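Local coordinates for monosaccharide-transporting ATPase (Actinobacillus succinogenes, PDB 5DTE), which binds D-allose and probably serves as the periplasmic solute-binding component of an ABC-type sugar transporter, at residues I89-D94 against I113-R118; V117-K122 against L129-V134. One frame throughout, in Å; residues are numbered along the deposited sequence.

Overall arrangement
From the N terminus, strand 87-90 leads through helix 99-105 to strand 112-115, and contact 1 closes that loop by pairing 89-94 with 113-118. The chain then turns into helix 121-126 and returns along strand 132-135, where contact 2 closes a much shorter loop between 117-122 and 129-134. The two loops neither nest nor cross: they follow each other and share Val117 and Arg118. Together they tie three neighbouring strands of one parallel sheet, with 112-115 in the middle, to the loops that follow 87-90 and 112-115 and the chain that leads into 132-135. Asp114 N lies 2.8 Å from Asn132 O, a probable hydrogen bond joining the contacts, whose centres are about 8 Å apart.

Contact 1: I89-D94 against I113-R118; sequences IVTPND and IDLDVR. With ALL (beta-D-allopyranose), chain E.
Val90 is held to the neighbouring strand through both of its backbone polar atoms. Its N donates to Ile113 O at 3.0 Å with a nearly straight N-H...O angle of 166°, and its O accepts Leu115 N at 2.7 Å. One residue thus straddles Asp114 on the partner, as expected of parallel pairing, and Ile89 lies beside Ile113 in the same register.

Side chains pack tightly on the Leu115 side of the strands. Leu115 has CG anti to its backbone N (chi1 179°), which brings CD2 to Thr91 CG2 at 3.6 Å and to Ile89 CG2 at 3.8 Å. Thr91 runs alongside Leu115, both side chains pointing the same way, while its OG1 is hydrogen-bonded to Lys34 N, just after strand 28-33. Helix 272-287 covers the Ile89 and Ile113 side of the sheet; Val90, on the other side, meets Val77 of helix 70-82.

The backbone pairing ends at Thr91, but the packing continues through the buried Pro92. The Pro92 and Asp114 side chains cross at about a right angle, Pro92 CD lying 3.1 Å from Asp114 OD1, and Asp114 OD2 accepts Leu119 N. Pro92 CB also faces Val117 CG1, at 4.4 Å. The loose side begins at Asn93 and Asp94, partly exposed, whose side chains make no contact with 113-118.

In 113-118, the turn after Leu115 delivers Asp116 to the sugar. Its carboxylate takes two hydroxyls of beta-D-allopyranose, OD1 accepting O2 at 3.1 Å and OD2 accepting O1 at 2.9 Å. Adjacent parallel strands joined through helix 99-105 form a beta-alpha-beta unit, and a sugar gripped from the loops at the strands' C-terminal ends is the arrangement characteristic of periplasmic sugar-binding proteins.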
loop_
_atom_site.group_PDB
_atom_site.type_symbol
_atom_site.label_atom_id
_atom_site.label_comp_id
_atom_site.label_asym_id
_atom_site.label_seq_id
_atom_site.Cartn_x
_atom_site.Cartn_y
_atom_site.Cartn_z
ATOM N N ILE A 89 -5.893 -8.776 13.449
ATOM C CA ILE A 89 -5.136 -7.883 12.595
ATOM C C ILE A 89 -6.011 -7.551 11.394
ATOM O O ILE A 89 -6.386 -8.440 10.626
ATOM C CB ILE A 89 -3.823 -8.521 12.127
ATOM C CG1 ILE A 89 -2.978 -8.903 13.339
ATOM C CG2 ILE A 89 -3.069 -7.584 11.179
ATOM C CD1 ILE A 89 -1.890 -9.916 13.047
ATOM N N VAL A 90 -6.352 -6.280 11.231
ATOM C CA VAL A 90 -7.193 -5.888 10.119
ATOM C C VAL A 90 -6.541 -4.771 9.301
ATOM O O VAL A 90 -5.878 -3.877 9.843
ATOM C CB VAL A 90 -8.603 -5.457 10.603
ATOM C CG1 VAL A 90 -8.569 -4.093 11.272
ATOM C CG2 VAL A 90 -9.561 -5.435 9.451
ATOM N N THR A 91 -6.710 -4.879 7.982
ATOM C CA THR A 91 -6.312 -3.868 7.008
ATOM C C THR A 91 -7.575 -3.167 6.536
ATOM O O THR A 91 -8.222 -3.630 5.595
ATOM C CB THR A 91 -5.615 -4.487 5.807
ATOM O OG1 THR A 91 -6.585 -5.215 5.042
ATOM C CG2 THR A 91 -4.531 -5.451 6.264
ATOM N N PRO A 92 -7.948 -2.066 7.210
ATOM C CA PRO A 92 -9.217 -1.369 6.988
ATOM C C PRO A 92 -9.505 -0.976 5.544
ATOM O O PRO A 92 -8.656 -1.090 4.672
ATOM C CB PRO A 92 -9.076 -0.126 7.864
ATOM C CG PRO A 92 -8.277 -0.603 8.989
ATOM C CD PRO A 92 -7.242 -1.512 8.376
ATOM N N ASN A 93 -10.726 -0.490 5.350
ATOM C CA ASN A 93 -11.388 -0.355 4.068
ATOM C C ASN A 93 -11.946 1.044 3.960
ATOM O O ASN A 93 -12.618 1.404 2.993
ATOM C CB ASN A 93 -12.523 -1.373 3.963
ATOM C CG ASN A 93 -12.389 -2.263 2.772
ATOM O OD1 ASN A 93 -11.592 -1.985 1.877
ATOM N ND2 ASN A 93 -13.174 -3.339 2.737
ATOM N N ASP A 94 -11.655 1.825 4.986
ATOM C CA ASP A 94 -12.309 3.093 5.205
ATOM C C ASP A 94 -11.745 3.645 6.509
ATOM O O ASP A 94 -11.736 2.947 7.520
ATOM C CB ASP A 94 -13.823 2.892 5.274
ATOM C CG ASP A 94 -14.584 4.175 5.162
ATOM O OD1 ASP A 94 -15.451 4.245 4.264
ATOM O OD2 ASP A 94 -14.336 5.095 5.974
ATOM N N ILE A 113 -4.994 -4.804 15.900
ATOM C CA ILE A 113 -3.971 -4.048 15.184
ATOM C C ILE A 113 -4.489 -3.523 13.860
ATOM O O ILE A 113 -4.916 -4.286 12.999
ATOM C CB ILE A 113 -2.701 -4.909 14.887
ATOM C CG1 ILE A 113 -2.104 -5.470 16.176
ATOM C CG2 ILE A 113 -1.672 -4.091 14.141
ATOM C CD1 ILE A 113 -2.163 -4.492 17.362
ATOM N N ASP A 114 -4.428 -2.214 13.691
ATOM C CA ASP A 114 -4.805 -1.598 12.437
ATOM C C ASP A 114 -3.603 -1.645 11.464
ATOM O O ASP A 114 -2.636 -0.895 11.613
ATOM C CB ASP A 114 -5.300 -0.172 12.715
ATOM C CG ASP A 114 -5.321 0.704 11.481
ATOM O OD1 ASP A 114 -5.632 0.182 10.394
ATOM O OD2 ASP A 114 -5.019 1.919 11.603
ATOM N N LEU A 115 -3.667 -2.546 10.483
ATOM C CA LEU A 115 -2.586 -2.727 9.503
ATOM C C LEU A 115 -2.865 -1.979 8.198
ATOM O O LEU A 115 -4.018 -1.806 7.829
ATOM C CB LEU A 115 -2.377 -4.225 9.214
ATOM C CG LEU A 115 -1.333 -4.719 8.201
ATOM C CD1 LEU A 115 0.080 -4.403 8.671
ATOM C CD2 LEU A 115 -1.467 -6.221 7.970
ATOM N N ASP A 116 -1.798 -1.526 7.535
ATOM C CA ASP A 116 -1.810 -0.902 6.187
ATOM C C ASP A 116 -2.499 0.465 6.059
ATOM O O ASP A 116 -1.829 1.494 5.912
ATOM C CB ASP A 116 -2.446 -1.846 5.151
ATOM C CG ASP A 116 -2.293 -1.335 3.713
ATOM O OD1 ASP A 116 -1.201 -0.823 3.365
ATOM O OD2 ASP A 116 -3.266 -1.442 2.933
ATOM N N VAL A 117 -3.829 0.460 6.056
ATOM C CA VAL A 117 -4.616 1.677 5.898
ATOM C C VAL A 117 -4.918 2.271 7.274
ATOM O O VAL A 117 -5.420 1.584 8.156
ATOM C CB VAL A 117 -5.913 1.391 5.117
ATOM C CG1 VAL A 117 -6.859 2.585 5.164
ATOM C CG2 VAL A 117 -5.590 0.988 3.661
ATOM N N ARG A 118 -4.579 3.544 7.468
ATOM C CA ARG A 118 -4.652 4.140 8.801
ATOM C C ARG A 118 -5.992 4.805 9.065
ATOM O O ARG A 118 -6.469 5.621 8.250
ATOM C CB ARG A 118 -3.528 5.152 9.003
ATOM C CG ARG A 118 -3.377 5.625 10.446
ATOM C CD ARG A 118 -2.189 6.588 10.608
ATOM N NE ARG A 118 -2.384 7.536 11.705
ATOM C CZ ARG A 118 -2.190 7.248 12.990
ATOM N NH1 ARG A 118 -2.406 8.172 13.920
ATOM N NH2 ARG A 118 -1.789 6.036 13.351
HETATM C C1 ALL E . -2.604 -0.083 -0.461
HETATM C C2 ALL E . -1.373 -0.894 -0.105
HETATM C C3 ALL E . -0.737 -1.510 -1.295
HETATM C C4 ALL E . -1.728 -2.185 -2.192
HETATM C C5 ALL E . -2.781 -1.163 -2.585
HETATM C C6 ALL E . -3.726 -1.644 -3.637
HETATM O O1 ALL E . -3.306 0.281 0.663
HETATM O O2 ALL E . -0.417 0.005 0.499
HETATM O O3 ALL E . -0.080 -0.459 -2.070
HETATM O O4 ALL E . -1.067 -2.702 -3.357
HETATM O O5 ALL E . -3.520 -0.828 -1.375
HETATM O O6 ALL E . -4.601 -2.599 -3.076
#

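Contact 2: V117-K122 against L129-V134; sequences VRLDAK and LKFNYV
This is a side-chain contact, aromatic against aliphatic and guanidinium groups, between the loop that enters helix 121-126 and the chain running into strand 132-135. Arg118 CB sits over one face of the Tyr133 ring, 3.9 Å from its centroid and 20° off the normal, a CH-pi contact. With CG anti to the backbone N and the chain extended as far as NE, Arg118 continues across Tyr133 until NH2 reaches Tyr133 CB at 3.6 Å, near the guanidinium plane. Phe131 CZ lies over one face of the guanidinium, offset toward its rim, with the two planes 34° apart. Segment 117-122 runs into the helix of the beta-alpha-beta unit 112-115, 121-126, 132-135, and 129-134 leads into its last strand. Leu119 packs on the side of the Phe131 ring opposite the Arg118 guanidinium: its CB is 4.2 Å from the ring centroid and 30° off the normal, an off-centre CH-pi contact, and its CB approaches Phe131 CE1 to 3.7 Å. Leu119 CD1 also reaches Leu129 CD2, at a looser 4.5 Å, and both leucines rest on Phe102 of helix 99-105. Tyr133 OH is directed to the backbone O of Asp116, a residue of the allose pocket.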
loop_
_atom_site.group_PDB
_atom_site.type_symbol
_atom_site.label_atom_id
_atom_site.label_comp_id
_atom_site.label_asym_id
_atom_site.label_seq_id
_atom_site.Cartn_x
_atom_site.Cartn_y
_atom_site.Cartn_z
ATOM N N VAL A 117 -3.829 0.460 6.056
ATOM C CA VAL A 117 -4.616 1.677 5.898
ATOM C C VAL A 117 -4.918 2.271 7.274
ATOM O O VAL A 117 -5.420 1.584 8.156
ATOM C CB VAL A 117 -5.913 1.391 5.117
ATOM C CG1 VAL A 117 -6.859 2.585 5.164
ATOM C CG2 VAL A 117 -5.590 0.988 3.661
ATOM N N ARG A 118 -4.579 3.544 7.468
ATOM C CA ARG A 118 -4.652 4.140 8.801
ATOM C C ARG A 118 -5.992 4.805 9.065
ATOM O O ARG A 118 -6.469 5.621 8.250
ATOM C CB ARG A 118 -3.528 5.152 9.003
ATOM C CG ARG A 118 -3.377 5.625 10.446
ATOM C CD ARG A 118 -2.189 6.588 10.608
ATOM N NE ARG A 118 -2.384 7.536 11.705
ATOM C CZ ARG A 118 -2.190 7.248 12.990
ATOM N NH1 ARG A 118 -2.406 8.172 13.920
ATOM N NH2 ARG A 118 -1.789 6.036 13.351
ATOM N N LEU A 119 -6.589 4.444 10.208
ATOM C CA LEU A 119 -7.855 5.028 10.665
ATOM C C LEU A 119 -7.725 6.547 10.919
ATOM O O LEU A 119 -6.668 7.035 11.320
ATOM C CB LEU A 119 -8.358 4.327 11.937
ATOM C CG LEU A 119 -8.657 2.818 12.013
ATOM C CD1 LEU A 119 -9.296 2.475 13.351
ATOM C CD2 LEU A 119 -9.530 2.322 10.881
ATOM N N ASP A 120 -8.806 7.286 10.677
ATOM C CA ASP A 120 -8.815 8.736 10.869
ATOM C C ASP A 120 -8.444 9.092 12.306
ATOM O O ASP A 120 -9.149 8.707 13.237
ATOM C CB ASP A 120 -10.190 9.312 10.525
ATOM C CG ASP A 120 -10.110 10.710 9.950
ATOM O OD1 ASP A 120 -9.448 10.883 8.904
ATOM O OD2 ASP A 120 -10.707 11.634 10.544
ATOM N N ALA A 121 -7.341 9.813 12.487
ATOM C CA ALA A 121 -6.871 10.146 13.826
ATOM C C ALA A 121 -7.840 11.069 14.551
ATOM O O ALA A 121 -8.248 10.787 15.681
ATOM C CB ALA A 121 -5.503 10.772 13.763
ATOM N N LYS A 122 -8.216 12.169 13.907
ATOM C CA LYS A 122 -9.131 13.124 14.529
ATOM C C LYS A 122 -10.484 12.510 14.862
ATOM O O LYS A 122 -11.107 12.892 15.849
ATOM C CB LYS A 122 -9.331 14.349 13.640
ATOM C CG LYS A 122 -8.312 15.425 13.909
ATOM C CD LYS A 122 -8.888 16.814 13.692
ATOM C CE LYS A 122 -7.802 17.874 13.807
ATOM N NZ LYS A 122 -8.340 19.255 13.679
ATOM N N LEU A 129 -11.401 6.605 21.300
ATOM C CA LEU A 129 -10.750 5.379 20.868
ATOM C C LEU A 129 -9.225 5.444 20.880
ATOM O O LEU A 129 -8.626 6.334 20.277
ATOM C CB LEU A 129 -11.219 5.019 19.464
ATOM C CG LEU A 129 -10.600 3.742 18.904
ATOM C CD1 LEU A 129 -11.161 2.528 19.637
ATOM C CD2 LEU A 129 -10.849 3.648 17.402
ATOM N N LYS A 130 -8.605 4.493 21.573
ATOM C CA LYS A 130 -7.170 4.270 21.462
ATOM C C LYS A 130 -6.943 3.086 20.529
ATOM O O LYS A 130 -7.477 1.995 20.764
ATOM C CB LYS A 130 -6.537 4.000 22.823
ATOM C CG LYS A 130 -6.905 4.990 23.923
ATOM C CD LYS A 130 -6.869 6.446 23.481
ATOM C CE LYS A 130 -7.339 7.353 24.616
ATOM N NZ LYS A 130 -7.584 8.764 24.205
ATOM N N PHE A 131 -6.177 3.302 19.465
ATOM C CA PHE A 131 -5.933 2.241 18.498
ATOM C C PHE A 131 -4.485 2.232 18.050
ATOM O O PHE A 131 -3.790 3.237 18.149
ATOM C CB PHE A 131 -6.853 2.399 17.296
ATOM C CG PHE A 131 -6.409 3.457 16.327
ATOM C CD1 PHE A 131 -5.813 3.111 15.121
ATOM C CD2 PHE A 131 -6.586 4.797 16.615
ATOM C CE1 PHE A 131 -5.400 4.089 14.217
ATOM C CE2 PHE A 131 -6.180 5.771 15.717
ATOM C CZ PHE A 131 -5.585 5.417 14.514
ATOM N N ASN A 132 -4.031 1.094 17.543
ATOM C CA ASN A 132 -2.618 0.920 17.237
ATOM C C ASN A 132 -2.399 0.559 15.773
ATOM O O ASN A 132 -2.964 -0.423 15.297
ATOM C CB ASN A 132 -2.032 -0.158 18.147
ATOM C CG ASN A 132 -2.368 0.070 19.615
ATOM O OD1 ASN A 132 -1.659 0.787 20.326
ATOM N ND2 ASN A 132 -3.465 -0.536 20.073
ATOM N N TYR A 133 -1.589 1.349 15.062
ATOM C CA TYR A 133 -1.340 1.138 13.624
ATOM C C TYR A 133 0.043 0.560 13.357
ATOM O O TYR A 133 0.971 0.730 14.154
ATOM C CB TYR A 133 -1.524 2.459 12.851
ATOM C CG TYR A 133 -1.102 2.515 11.361
ATOM C CD1 TYR A 133 -1.904 1.976 10.348
ATOM C CD2 TYR A 133 0.069 3.179 10.972
ATOM C CE1 TYR A 133 -1.529 2.065 8.999
ATOM C CE2 TYR A 133 0.447 3.271 9.641
ATOM C CZ TYR A 133 -0.347 2.718 8.649
ATOM O OH TYR A 133 0.064 2.827 7.315
ATOM N N VAL A 134 0.154 -0.148 12.235
ATOM C CA VAL A 134 1.434 -0.594 11.690
ATOM C C VAL A 134 1.415 -0.416 10.172
ATOM O O VAL A 134 0.535 -0.977 9.513
ATOM C CB VAL A 134 1.722 -2.073 12.020
ATOM C CG1 VAL A 134 2.957 -2.572 11.253
ATOM C CG2 VAL A 134 1.892 -2.261 13.501
#